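PDB 5TXE: AtxE2 from Asticcacaulis excentricus, which hydrolyses the isopeptide bond of the lasso peptides astexin-2 and astexin-3, turning these threaded substrates into linear peptides. Local coordinates for residues Phe543-Val547 and Trp656-Leu661; Cys551-Ser555 and Trp586-Val592; Trp308-Ala313 and Glu355-Leu361; Gly117-Asn121 and Arg189-Val193. The protein carries 1 engineered substitution. One frame throughout, in Å; residues are numbered along the deposited sequence.

Contact 1 of 4, residues Phe543-Val547 and Trp656-Leu661; sequences FAAAV and WFRFWL
The Phe657 ring meets Ala545 with its edge: the carbonyl O of Ala545 lies near the ring plane, 3.8 Å from CE1, while Trp656 CD1 sits above one face, offset toward the rim. The Trp656 indole receives Trp660 NE1 over one of its faces. Toward the strand, Trp656 NE1 reaches Ala546 O at 3.1 Å, but the N-H...O angle of 125° makes this a weak hydrogen bond. With CG anti to the backbone N (chi1 179°), the Trp656 indole runs alongside Val547 in the opposite sense, Val547 CG2 touching CD1 at 3.5 Å; the same methyl meets Phe657 CZ at 3.8 Å. Further along, Ala545 CB packs on Trp660 CB at 4.0 Å, and Ala544 CB on Leu661 CD2 at 3.8 Å. Strand 545-547 and helix 656-661 run almost antiparallel, at 167°, with axes 9.0 Å apart, a spacing consistent with the small alanine side chains on the strand. This is helix-on-sheet packing in the alpha/beta-hydrolase domain: helix 643-662 lies against strand 545-548, an inner strand of the eight-stranded sheet, between strands 521-525 and 602-607. Apolar contacts outnumber the single bent N-H...O bond, implying that cohesion comes chiefly from buried hydrocarbon and aromatic surface.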
loop_
_atom_site.group_PDB
_atom_site.type_symbol
_atom_site.label_atom_id
_atom_site.label_comp_id
_atom_site.label_asym_id
_atom_site.label_seq_id
_atom_site.Cartn_x
_atom_site.Cartn_y
_atom_site.Cartn_z
ATOM N N PHE A 543 21.692 -9.633 12.397
ATOM C CA PHE A 543 21.711 -9.207 10.979
ATOM C C PHE A 543 23.078 -8.840 10.476
ATOM O O PHE A 543 23.753 -8.057 11.066
ATOM C CB PHE A 543 20.708 -8.072 10.827
ATOM C CG PHE A 543 19.343 -8.477 11.273
ATOM C CD1 PHE A 543 18.619 -9.378 10.525
ATOM C CD2 PHE A 543 18.813 -8.007 12.410
ATOM C CE1 PHE A 543 17.380 -9.771 10.916
ATOM C CE2 PHE A 543 17.571 -8.410 12.818
ATOM C CZ PHE A 543 16.861 -9.284 12.058
ATOM N N ALA A 544 23.501 -9.396 9.361
ATOM C CA ALA A 544 24.812 -9.093 8.863
ATOM C C ALA A 544 24.841 -7.916 7.847
ATOM O O ALA A 544 25.939 -7.474 7.441
ATOM C CB ALA A 544 25.380 -10.314 8.206
ATOM N N ALA A 545 23.675 -7.487 7.377
ATOM C CA ALA A 545 23.561 -6.325 6.442
ATOM C C ALA A 545 22.127 -5.848 6.387
ATOM O O ALA A 545 21.201 -6.639 6.679
ATOM C CB ALA A 545 24.065 -6.687 5.073
ATOM N N ALA A 546 21.939 -4.559 6.118
ATOM C CA ALA A 546 20.610 -4.007 6.062
ATOM C C ALA A 546 20.473 -2.912 5.025
ATOM O O ALA A 546 21.475 -2.283 4.638
ATOM C CB ALA A 546 20.189 -3.526 7.418
ATOM N N VAL A 547 19.233 -2.739 4.551
ATOM C CA VAL A 547 18.834 -1.688 3.693
ATOM C C VAL A 547 17.554 -1.109 4.247
ATOM O O VAL A 547 16.696 -1.850 4.699
ATOM C CB VAL A 547 18.589 -2.178 2.277
ATOM C CG1 VAL A 547 18.117 -1.019 1.398
ATOM C CG2 VAL A 547 19.884 -2.755 1.699
ATOM N N TRP A 656 24.193 -4.695 -3.021
ATOM C CA TRP A 656 24.622 -4.514 -1.654
ATOM C C TRP A 656 24.640 -5.860 -0.940
ATOM O O TRP A 656 25.624 -6.183 -0.272
ATOM C CB TRP A 656 23.696 -3.564 -0.943
ATOM C CG TRP A 656 23.942 -3.273 0.463
ATOM C CD1 TRP A 656 23.238 -3.763 1.510
ATOM C CD2 TRP A 656 24.815 -2.307 0.999
ATOM N NE1 TRP A 656 23.648 -3.205 2.681
ATOM C CE2 TRP A 656 24.632 -2.306 2.403
ATOM C CE3 TRP A 656 25.772 -1.466 0.452
ATOM C CZ2 TRP A 656 25.374 -1.519 3.249
ATOM C CZ3 TRP A 656 26.494 -0.631 1.319
ATOM C CH2 TRP A 656 26.261 -0.625 2.677
ATOM N N PHE A 657 23.532 -6.587 -1.016
ATOM C CA PHE A 657 23.483 -7.904 -0.382
ATOM C C PHE A 657 24.449 -8.937 -1.000
ATOM O O PHE A 657 25.073 -9.706 -0.274
ATOM C CB PHE A 657 22.078 -8.417 -0.327
ATOM C CG PHE A 657 21.213 -7.732 0.710
ATOM C CD1 PHE A 657 21.634 -7.610 1.989
ATOM C CD2 PHE A 657 20.041 -7.141 0.353
ATOM C CE1 PHE A 657 20.874 -6.936 2.920
ATOM C CE2 PHE A 657 19.250 -6.487 1.276
ATOM C CZ PHE A 657 19.651 -6.415 2.566
ATOM N N ARG A 658 24.658 -8.904 -2.305
ATOM C CA ARG A 658 25.687 -9.758 -2.905
ATOM C C ARG A 658 27.070 -9.438 -2.374
ATOM O O ARG A 658 27.877 -10.347 -2.132
ATOM C CB ARG A 658 25.723 -9.648 -4.415
ATOM C CG ARG A 658 24.529 -10.280 -5.072
ATOM C CD ARG A 658 24.614 -10.230 -6.611
ATOM N NE ARG A 658 25.572 -11.208 -7.085
ATOM C CZ ARG A 658 26.563 -10.999 -7.946
ATOM N NH1 ARG A 658 26.746 -9.835 -8.564
ATOM N NH2 ARG A 658 27.360 -12.016 -8.225
ATOM N N PHE A 659 27.347 -8.151 -2.163
ATOM C CA PHE A 659 28.637 -7.727 -1.679
ATOM C C PHE A 659 28.855 -8.201 -0.240
ATOM O O PHE A 659 29.877 -8.810 0.045
ATOM C CB PHE A 659 28.826 -6.187 -1.818
ATOM C CG PHE A 659 30.156 -5.653 -1.295
ATOM C CD1 PHE A 659 31.263 -5.647 -2.075
ATOM C CD2 PHE A 659 30.260 -5.190 -0.009
ATOM C CE1 PHE A 659 32.481 -5.196 -1.576
ATOM C CE2 PHE A 659 31.443 -4.704 0.482
ATOM C CZ PHE A 659 32.552 -4.703 -0.299
ATOM N N TRP A 660 27.930 -7.909 0.666
ATOM C CA TRP A 660 28.159 -8.176 2.044
ATOM C C TRP A 660 27.841 -9.571 2.438
ATOM O O TRP A 660 28.467 -10.069 3.371
ATOM C CB TRP A 660 27.340 -7.287 2.921
ATOM C CG TRP A 660 27.703 -5.838 2.786
ATOM C CD1 TRP A 660 27.005 -4.876 2.121
ATOM C CD2 TRP A 660 28.819 -5.196 3.387
ATOM N NE1 TRP A 660 27.621 -3.651 2.290
ATOM C CE2 TRP A 660 28.746 -3.834 3.056
ATOM C CE3 TRP A 660 29.888 -5.654 4.169
ATOM C CZ2 TRP A 660 29.684 -2.926 3.473
ATOM C CZ3 TRP A 660 30.832 -4.754 4.583
ATOM C CH2 TRP A 660 30.726 -3.391 4.223
ATOM N N LEU A 661 26.869 -10.219 1.791
ATOM C CA LEU A 661 26.482 -11.569 2.189
ATOM C C LEU A 661 27.041 -12.665 1.320
ATOM O O LEU A 661 27.034 -13.778 1.766
ATOM C CB LEU A 661 24.973 -11.748 2.227
ATOM C CG LEU A 661 24.206 -10.758 3.078
ATOM C CD1 LEU A 661 22.711 -11.025 2.953
ATOM C CD2 LEU A 661 24.575 -10.742 4.533
#

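Contact 2 of 4, residues Cys551-Ser555 and Trp586-Val592; sequences CCTDS and WAATSFV
Two helix N-caps, Asp554 before helix 555-560 and Ser590 before helix 591-594, meet side by side in the alpha/beta-hydrolase domain, Asp554 CB lying 3.9 Å from Ser590 CB. Beside them the Trp586 indole lies flat against the backbone of the other segment: Ser555 N stands over the ring centre, 3.6 Å above its plane, and Asp554 C is over the same face, nearer the rim. Ser555 CB adds a CH-pi contact to the five-membered ring, 21° off the normal, and Trp586 NE1 is held by Glu576 O. An alanine in place of Trp586 would probably leave the Asp554-Ser555 peptide without its aromatic cover and Glu576 O without this donor. Thr589 OG1 donates to Thr553 O at 2.7 Å, from above the carbonyl plane; chi1 of 60° sets the hydroxyl between backbone N and carbonyl carbon, facing that acceptor. Water 1 joins Thr553 N to Thr589 O and rests over the centre of the Phe591 ring. Water 2 links Asp554 OD2 to Val592 N, while Asp554 OD1 is hydrogen-bonded to Thr557 OG1. The adjacent Cys551 and Cys552 are joined by a cis peptide bond as well as by their disulfide; Cys551 SG touches Phe591 CD2 at 3.5 Å, an oblique sulfur-aromatic contact. Asp581 takes part from outside, through OD2 to Ser590 OG and OD1 to Ser555 N. The contact lies in the loop after strand 545-548, with helix 528-539 supplying His534 and Phe535 and strand 602-607 meeting Cys551 and Phe591 through Ile604 and Leu602.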
loop_
_atom_site.group_PDB
_atom_site.type_symbol
_atom_site.label_atom_id
_atom_site.label_comp_id
_atom_site.label_asym_id
_atom_site.label_seq_id
_atom_site.Cartn_x
_atom_site.Cartn_y
_atom_site.Cartn_z
ATOM N N CYS A 551 15.388 6.982 7.371
ATOM C CA CYS A 551 15.980 7.067 8.670
ATOM C C CYS A 551 15.626 8.506 9.167
ATOM O O CYS A 551 15.443 9.422 8.346
ATOM C CB CYS A 551 17.481 6.803 8.549
ATOM S SG CYS A 551 18.261 6.252 10.088
ATOM N N CYS A 552 15.412 8.717 10.464
ATOM C CA CYS A 552 15.655 7.714 11.536
ATOM C C CYS A 552 14.496 7.648 12.486
ATOM O O CYS A 552 13.566 8.478 12.453
ATOM C CB CYS A 552 16.904 8.120 12.320
ATOM S SG CYS A 552 18.403 7.988 11.303
ATOM N N THR A 553 14.524 6.659 13.356
ATOM C CA THR A 553 13.523 6.602 14.410
ATOM C C THR A 553 14.095 7.253 15.650
ATOM O O THR A 553 14.724 6.554 16.502
ATOM C CB THR A 553 13.100 5.144 14.663
ATOM O OG1 THR A 553 12.750 4.526 13.417
ATOM C CG2 THR A 553 11.961 5.129 15.633
ATOM N N ASP A 554 13.960 8.574 15.725
ATOM C CA ASP A 554 14.668 9.386 16.736
ATOM C C ASP A 554 13.923 10.660 16.964
ATOM O O ASP A 554 12.973 10.948 16.207
ATOM C CB ASP A 554 16.162 9.603 16.392
ATOM C CG ASP A 554 16.428 10.506 15.143
ATOM O OD1 ASP A 554 15.483 10.909 14.415
ATOM O OD2 ASP A 554 17.646 10.781 14.867
ATOM N N SER A 555 14.277 11.401 18.014
ATOM C CA SER A 555 13.565 12.642 18.320
ATOM C C SER A 555 13.736 13.663 17.220
ATOM O O SER A 555 12.805 14.424 16.929
ATOM C CB SER A 555 13.984 13.292 19.661
ATOM O OG SER A 555 15.362 13.562 19.633
ATOM N N TRP A 586 13.819 6.880 23.259
ATOM C CA TRP A 586 14.623 6.867 22.047
ATOM C C TRP A 586 15.871 5.981 22.105
ATOM O O TRP A 586 16.460 5.650 21.077
ATOM C CB TRP A 586 14.980 8.332 21.711
ATOM C CG TRP A 586 13.735 9.181 21.426
ATOM C CD1 TRP A 586 13.246 10.256 22.164
ATOM C CD2 TRP A 586 12.807 8.969 20.360
ATOM N NE1 TRP A 586 12.064 10.700 21.602
ATOM C CE2 TRP A 586 11.788 9.945 20.486
ATOM C CE3 TRP A 586 12.749 8.061 19.312
ATOM C CZ2 TRP A 586 10.729 10.021 19.601
ATOM C CZ3 TRP A 586 11.710 8.130 18.428
ATOM C CH2 TRP A 586 10.693 9.104 18.580
ATOM N N ALA A 587 16.296 5.565 23.288
ATOM C CA ALA A 587 17.515 4.750 23.414
ATOM C C ALA A 587 17.442 3.424 22.692
ATOM O O ALA A 587 18.469 2.860 22.278
ATOM C CB ALA A 587 17.773 4.483 24.887
ATOM N N ALA A 588 16.231 2.922 22.491
ATOM C CA ALA A 588 16.084 1.645 21.787
ATOM C C ALA A 588 16.198 1.753 20.289
ATOM O O ALA A 588 16.302 0.722 19.623
ATOM C CB ALA A 588 14.717 1.074 22.122
ATOM N N THR A 589 16.107 2.977 19.737
ATOM C CA THR A 589 16.077 3.143 18.267
ATOM C C THR A 589 16.953 4.254 17.647
ATOM O O THR A 589 17.211 4.177 16.469
ATOM C CB THR A 589 14.662 3.442 17.741
ATOM O OG1 THR A 589 14.182 4.656 18.339
ATOM C CG2 THR A 589 13.688 2.308 18.040
ATOM N N SER A 590 17.411 5.235 18.420
ATOM C CA SER A 590 18.140 6.363 17.875
ATOM C C SER A 590 19.520 5.944 17.432
ATOM O O SER A 590 20.287 5.370 18.220
ATOM C CB SER A 590 18.252 7.510 18.858
ATOM O OG SER A 590 19.340 8.337 18.473
ATOM N N PHE A 591 19.833 6.227 16.166
ATOM C CA PHE A 591 21.191 6.005 15.680
ATOM C C PHE A 591 22.200 7.034 16.191
ATOM O O PHE A 591 23.403 6.759 16.238
ATOM C CB PHE A 591 21.243 5.955 14.148
ATOM C CG PHE A 591 20.668 4.705 13.546
ATOM C CD1 PHE A 591 20.278 3.630 14.316
ATOM C CD2 PHE A 591 20.533 4.614 12.190
ATOM C CE1 PHE A 591 19.789 2.477 13.713
ATOM C CE2 PHE A 591 20.007 3.494 11.586
ATOM C CZ PHE A 591 19.640 2.417 12.339
ATOM N N VAL A 592 21.744 8.199 16.598
ATOM C CA VAL A 592 22.670 9.150 17.217
ATOM C C VAL A 592 23.149 8.575 18.580
ATOM O O VAL A 592 24.334 8.477 18.824
ATOM C CB VAL A 592 22.005 10.550 17.420
ATOM C CG1 VAL A 592 22.939 11.545 18.149
ATOM C CG2 VAL A 592 21.633 11.121 16.078
HETATM O O HOH W 1 16.974 5.300 13.904
HETATM O O HOH W 2 19.230 8.825 14.967
#

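Contact 3 of 4, residues Trp308-Ala313 and Glu355-Leu361; sequences WGDETA and ERQAKRL
Neighbouring blades of the beta-propeller meet here: strand 304-310 begins one four-stranded antiparallel sheet, and the hairpin of strands 350-357 and 360-367 begins the next. Strands 308-310 and 355-357 run nearly parallel, at 14°, but their axes stay 8.7 Å apart, so side chains rather than sheet bonds bridge them. Arg356 supplies the polar part of this bridge. Its CG lies anti to the backbone N (chi1 -173°) and the chain bends at chi3, which lays the guanidinium beneath Asp310. Carboxylate and guanidinium planes are stacked, 12° apart, with Asp310 CB over the guanidinium centre. The salt bridge from Asp310 OD2 to Arg356 NH1 is long, 3.6 Å, and rests on charge alone, since no N-H points at the oxygen. NH1 instead donates to Ala358 O at 2.9 Å, in the carbonyl plane and on a lone pair, an acceptor within the type II' turn from Gln357 to Arg360. Arg356 NH2 gives Gly309 O a weak hydrogen bond, 3.1 Å. A leucine in place of Arg356 would probably leave Asp310 without this stacked charge and Ala358 O without its side-chain donor. Deeper in, Leu361 CD1 sits over the six-membered ring of Trp308, 4.2 Å from its centroid, a CH-pi contact. At the outer end the extended Lys359 chain brushes Ala313 CB with CE, at 3.8 Å. Strand 315-322 flanks the seam, Tyr317 touching Arg356 and Lys359 and Leu319 touching Trp308, while Cys354 of strand 350-357 packs on both Trp308 and Leu361.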
loop_
_atom_site.group_PDB
_atom_site.type_symbol
_atom_site.label_atom_id
_atom_site.label_comp_id
_atom_site.label_asym_id
_atom_site.label_seq_id
_atom_site.Cartn_x
_atom_site.Cartn_y
_atom_site.Cartn_z
ATOM N N TRP A 308 -22.371 -8.649 -0.897
ATOM C CA TRP A 308 -23.205 -8.300 -2.057
ATOM C C TRP A 308 -24.540 -9.022 -2.014
ATOM O O TRP A 308 -24.571 -10.270 -1.846
ATOM C CB TRP A 308 -22.555 -8.800 -3.344
ATOM C CG TRP A 308 -21.254 -8.161 -3.722
ATOM C CD1 TRP A 308 -21.088 -7.086 -4.530
ATOM C CD2 TRP A 308 -19.948 -8.581 -3.329
ATOM N NE1 TRP A 308 -19.763 -6.795 -4.650
ATOM C CE2 TRP A 308 -19.043 -7.711 -3.927
ATOM C CE3 TRP A 308 -19.465 -9.601 -2.504
ATOM C CZ2 TRP A 308 -17.674 -7.819 -3.733
ATOM C CZ3 TRP A 308 -18.103 -9.726 -2.335
ATOM C CH2 TRP A 308 -17.218 -8.831 -2.946
ATOM N N GLY A 309 -25.629 -8.249 -2.123
ATOM C CA GLY A 309 -26.982 -8.812 -2.128
ATOM C C GLY A 309 -27.460 -9.107 -3.539
ATOM O O GLY A 309 -27.235 -8.330 -4.430
ATOM N N ASP A 310 -28.165 -10.204 -3.734
ATOM C CA ASP A 310 -28.701 -10.568 -5.057
ATOM C C ASP A 310 -30.173 -10.926 -4.905
ATOM O O ASP A 310 -30.469 -12.037 -4.451
ATOM C CB ASP A 310 -27.909 -11.777 -5.596
ATOM C CG ASP A 310 -28.376 -12.265 -6.992
ATOM O OD1 ASP A 310 -29.381 -11.728 -7.529
ATOM O OD2 ASP A 310 -27.680 -13.186 -7.536
ATOM N N GLU A 311 -31.069 -10.013 -5.302
ATOM C CA GLU A 311 -32.534 -10.212 -5.168
ATOM C C GLU A 311 -33.079 -11.383 -5.987
ATOM O O GLU A 311 -33.840 -12.211 -5.483
ATOM C CB GLU A 311 -33.306 -8.910 -5.521
ATOM C CG GLU A 311 -34.374 -8.507 -4.498
ATOM C CD GLU A 311 -34.288 -7.035 -4.134
ATOM O OE1 GLU A 311 -33.242 -6.650 -3.541
ATOM O OE2 GLU A 311 -35.254 -6.271 -4.419
ATOM N N THR A 312 -32.613 -11.491 -7.220
ATOM C CA THR A 312 -33.030 -12.547 -8.122
ATOM C C THR A 312 -32.762 -13.942 -7.546
ATOM O O THR A 312 -33.642 -14.814 -7.546
ATOM C CB THR A 312 -32.296 -12.374 -9.460
ATOM O OG1 THR A 312 -32.561 -11.059 -9.930
ATOM C CG2 THR A 312 -32.735 -13.371 -10.512
ATOM N N ALA A 313 -31.545 -14.171 -7.068
ATOM C CA ALA A 313 -31.191 -15.483 -6.544
ATOM C C ALA A 313 -31.617 -15.575 -5.083
ATOM O O ALA A 313 -31.607 -16.664 -4.500
ATOM C CB ALA A 313 -29.695 -15.718 -6.671
ATOM N N GLU A 355 -16.963 -6.577 -8.270
ATOM C CA GLU A 355 -18.334 -6.129 -8.525
ATOM C C GLU A 355 -19.144 -7.264 -9.190
ATOM O O GLU A 355 -18.580 -8.123 -9.945
ATOM C CB GLU A 355 -18.334 -4.910 -9.435
ATOM C CG GLU A 355 -17.824 -3.634 -8.748
ATOM C CD GLU A 355 -18.080 -2.369 -9.582
ATOM O OE1 GLU A 355 -18.502 -2.469 -10.758
ATOM O OE2 GLU A 355 -17.835 -1.257 -9.077
ATOM N N ARG A 356 -20.455 -7.309 -8.902
ATOM C CA ARG A 356 -21.279 -8.454 -9.365
ATOM C C ARG A 356 -22.023 -8.152 -10.645
ATOM O O ARG A 356 -22.580 -7.078 -10.803
ATOM C CB ARG A 356 -22.263 -8.850 -8.275
ATOM C CG ARG A 356 -23.064 -10.129 -8.532
ATOM C CD ARG A 356 -23.979 -10.491 -7.356
ATOM N NE ARG A 356 -24.964 -9.454 -7.087
ATOM C CZ ARG A 356 -26.037 -9.240 -7.839
ATOM N NH1 ARG A 356 -26.351 -10.056 -8.858
ATOM N NH2 ARG A 356 -26.828 -8.240 -7.538
ATOM N N GLN A 357 -21.977 -9.106 -11.560
ATOM C CA GLN A 357 -22.873 -9.178 -12.724
ATOM C C GLN A 357 -23.606 -10.539 -12.671
ATOM O O GLN A 357 -22.997 -11.597 -12.925
ATOM C CB GLN A 357 -22.083 -9.129 -14.048
ATOM C CG GLN A 357 -22.896 -9.515 -15.304
ATOM C CD GLN A 357 -22.137 -10.454 -16.228
ATOM O OE1 GLN A 357 -21.765 -11.564 -15.835
ATOM N NE2 GLN A 357 -21.910 -10.030 -17.463
ATOM N N ALA A 358 -24.912 -10.477 -12.437
ATOM C CA ALA A 358 -25.750 -11.661 -12.284
ATOM C C ALA A 358 -25.131 -12.653 -11.297
ATOM O O ALA A 358 -25.000 -12.318 -10.118
ATOM C CB ALA A 358 -26.008 -12.307 -13.640
ATOM N N LYS A 359 -24.685 -13.819 -11.784
ATOM C CA LYS A 359 -24.068 -14.842 -10.950
ATOM C C LYS A 359 -22.536 -15.001 -11.136
ATOM O O LYS A 359 -21.930 -16.050 -10.832
ATOM C CB LYS A 359 -24.824 -16.147 -11.152
ATOM C CG LYS A 359 -26.036 -16.186 -10.247
ATOM C CD LYS A 359 -26.869 -17.413 -10.510
ATOM C CE LYS A 359 -28.249 -17.171 -9.917
ATOM N NZ LYS A 359 -29.208 -18.239 -10.277
ATOM N N ARG A 360 -21.909 -13.920 -11.599
ATOM C CA ARG A 360 -20.452 -13.800 -11.515
ATOM C C ARG A 360 -20.003 -12.553 -10.735
ATOM O O ARG A 360 -20.665 -11.515 -10.676
ATOM C CB ARG A 360 -19.747 -13.946 -12.881
ATOM C CG ARG A 360 -20.607 -13.674 -14.088
ATOM C CD ARG A 360 -20.429 -14.742 -15.161
ATOM N NE ARG A 360 -19.202 -14.586 -15.950
ATOM C CZ ARG A 360 -18.983 -13.599 -16.824
ATOM N NH1 ARG A 360 -19.872 -12.625 -17.042
ATOM N NH2 ARG A 360 -17.835 -13.581 -17.484
ATOM N N LEU A 361 -18.849 -12.709 -10.118
ATOM C CA LEU A 361 -18.098 -11.625 -9.564
ATOM C C LEU A 361 -16.971 -11.348 -10.572
ATOM O O LEU A 361 -16.319 -12.267 -11.045
ATOM C CB LEU A 361 -17.525 -12.097 -8.230
ATOM C CG LEU A 361 -17.528 -11.151 -7.062
ATOM C CD1 LEU A 361 -18.850 -10.400 -6.931
ATOM C CD2 LEU A 361 -17.237 -11.936 -5.802
#

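Contact 4 of 4, residues Gly117-Asn121 and Arg189-Val193; sequences GYARN and RPGFV
Ala119 O is gripped by the guanidinium of Arg189 while Ala119 CB abuts the edge of Phe192, and these two touches make the tight part of the contact. Arg189 NH1 gives the stronger bond to Ala119 O, 2.9 Å with an N-H...O angle of 162°. The oxygen lies almost in the guanidinium plane, although the donor is tilted from the carbonyl plane. Arg189 NH2 adds a weak bond to the same oxygen at 3.3 Å. Beside the Arg189 grip, water 3 donates to Ala119 O at 2.8 Å and accepts a weak bond from Arg189 NH2. Arg189 NE has a second partner in Glu174, a salt bridge that also fixes the guanidinium. Phe192 has CG anti to the backbone N (chi1 180°), extending the ring from the helix so that CD2 meets Ala119 CB at 3.8 Å. The motif is a helix start set against an irregular loop: Arg189 occupies the N-cap position of helix 190-202, and loop 117-121 follows directly on Trp116, which binds astexin-3. Asn121, in the same loop, donates through ND2 to the backbone of the bound peptide. On the looser, more exposed side, Arg120 crosses Phe192 at about a right angle. Phe192 CZ lies over the centre of the Arg120 guanidinium, 3.9 Å above its plane, but guanidinium and ring are inclined by 38° and do not stack flat.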
loop_
_atom_site.group_PDB
_atom_site.type_symbol
_atom_site.label_atom_id
_atom_site.label_comp_id
_atom_site.label_asym_id
_atom_site.label_seq_id
_atom_site.Cartn_x
_atom_site.Cartn_y
_atom_site.Cartn_z
ATOM N N GLY A 117 -4.955 17.866 10.426
ATOM C CA GLY A 117 -5.406 19.243 10.337
ATOM C C GLY A 117 -4.878 20.034 9.162
ATOM O O GLY A 117 -5.259 21.223 8.978
ATOM N N TYR A 118 -4.075 19.390 8.317
ATOM C CA TYR A 118 -3.701 19.960 7.039
ATOM C C TYR A 118 -4.728 19.578 5.967
ATOM O O TYR A 118 -5.208 18.445 5.913
ATOM C CB TYR A 118 -2.312 19.472 6.593
ATOM C CG TYR A 118 -1.229 19.871 7.561
ATOM C CD1 TYR A 118 -1.001 21.217 7.874
ATOM C CD2 TYR A 118 -0.455 18.922 8.186
ATOM C CE1 TYR A 118 -0.026 21.598 8.757
ATOM C CE2 TYR A 118 0.548 19.304 9.053
ATOM C CZ TYR A 118 0.744 20.654 9.357
ATOM O OH TYR A 118 1.716 21.081 10.257
ATOM N N ALA A 119 -5.004 20.510 5.071
ATOM C CA ALA A 119 -5.912 20.234 3.953
ATOM C C ALA A 119 -5.357 19.227 2.934
ATOM O O ALA A 119 -6.108 18.508 2.262
ATOM C CB ALA A 119 -6.287 21.532 3.258
ATOM N N ARG A 120 -4.037 19.138 2.855
ATOM C CA ARG A 120 -3.405 18.179 2.003
ATOM C C ARG A 120 -2.062 17.740 2.559
ATOM O O ARG A 120 -1.149 18.483 2.525
ATOM C CB ARG A 120 -3.160 18.800 0.641
ATOM C CG ARG A 120 -2.658 17.771 -0.347
ATOM C CD ARG A 120 -2.814 18.239 -1.759
ATOM N NE ARG A 120 -1.685 19.089 -2.107
ATOM C CZ ARG A 120 -1.655 19.848 -3.203
ATOM N NH1 ARG A 120 -2.701 19.867 -4.044
ATOM N NH2 ARG A 120 -0.583 20.591 -3.459
ATOM N N ASN A 121 -1.955 16.523 3.077
ATOM C CA ASN A 121 -0.727 16.065 3.681
ATOM C C ASN A 121 0.294 15.835 2.547
ATOM O O ASN A 121 -0.078 15.777 1.390
ATOM C CB ASN A 121 -1.015 14.773 4.470
ATOM C CG ASN A 121 0.094 14.395 5.466
ATOM O OD1 ASN A 121 0.842 15.252 5.952
ATOM N ND2 ASN A 121 0.203 13.085 5.763
ATOM N N ARG A 189 -11.646 21.942 -4.625
ATOM C CA ARG A 189 -11.420 22.884 -3.571
ATOM C C ARG A 189 -10.753 24.178 -4.004
ATOM O O ARG A 189 -9.581 24.406 -3.726
ATOM C CB ARG A 189 -10.628 22.206 -2.437
ATOM C CG ARG A 189 -11.404 21.060 -1.773
ATOM C CD ARG A 189 -10.671 20.364 -0.629
ATOM N NE ARG A 189 -9.438 19.768 -1.092
ATOM C CZ ARG A 189 -8.464 19.357 -0.281
ATOM N NH1 ARG A 189 -8.597 19.451 1.029
ATOM N NH2 ARG A 189 -7.377 18.839 -0.780
ATOM N N PRO A 190 -11.525 25.077 -4.604
ATOM C CA PRO A 190 -10.935 26.348 -4.975
ATOM C C PRO A 190 -10.418 27.051 -3.756
ATOM O O PRO A 190 -9.499 27.848 -3.869
ATOM C CB PRO A 190 -12.118 27.132 -5.569
ATOM C CG PRO A 190 -13.350 26.404 -5.124
ATOM C CD PRO A 190 -12.928 24.968 -5.057
ATOM N N GLY A 191 -11.002 26.806 -2.584
ATOM C CA GLY A 191 -10.484 27.461 -1.354
ATOM C C GLY A 191 -9.002 27.105 -1.071
ATOM O O GLY A 191 -8.287 27.842 -0.394
ATOM N N PHE A 192 -8.570 25.953 -1.532
ATOM C CA PHE A 192 -7.235 25.478 -1.266
ATOM C C PHE A 192 -6.301 26.347 -2.085
ATOM O O PHE A 192 -5.290 26.814 -1.585
ATOM C CB PHE A 192 -7.079 24.000 -1.627
ATOM C CG PHE A 192 -5.708 23.476 -1.356
ATOM C CD1 PHE A 192 -4.701 23.667 -2.275
ATOM C CD2 PHE A 192 -5.408 22.852 -0.171
ATOM C CE1 PHE A 192 -3.417 23.204 -2.014
ATOM C CE2 PHE A 192 -4.144 22.399 0.087
ATOM C CZ PHE A 192 -3.133 22.558 -0.820
ATOM N N VAL A 193 -6.677 26.605 -3.326
ATOM C CA VAL A 193 -5.946 27.529 -4.185
ATOM C C VAL A 193 -5.857 28.949 -3.634
ATOM O O VAL A 193 -4.797 29.567 -3.638
ATOM C CB VAL A 193 -6.560 27.537 -5.612
ATOM C CG1 VAL A 193 -5.859 28.563 -6.512
ATOM C CG2 VAL A 193 -6.406 26.162 -6.249
HETATM O O HOH W 3 -6.175 16.376 0.408
#

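In the fold
Contacts 1 and 2 belong to the hydrolase domain and adjoin in sequence, contact 2 being nested in the chain loop that contact 1 closes; their centres are 21 Å apart. Both flank the catalytic region: the side chain of Val547 is about 12 Å from that of Glu610, and that of Cys551 about 8 Å, Glu610 being the inferred charge-relay acid. Contacts 2 and 4 approach substrate-binding residues from different domains, Trp586 about 8 Å from Asn562 and Arg120 about 10 Å from Trp116 between side chains; their nearest atoms are about 15 Å apart. Contact 3, a propeller seam, is remote, its centre 51 Å from that of contact 1 and 39 Å from that of contact 4.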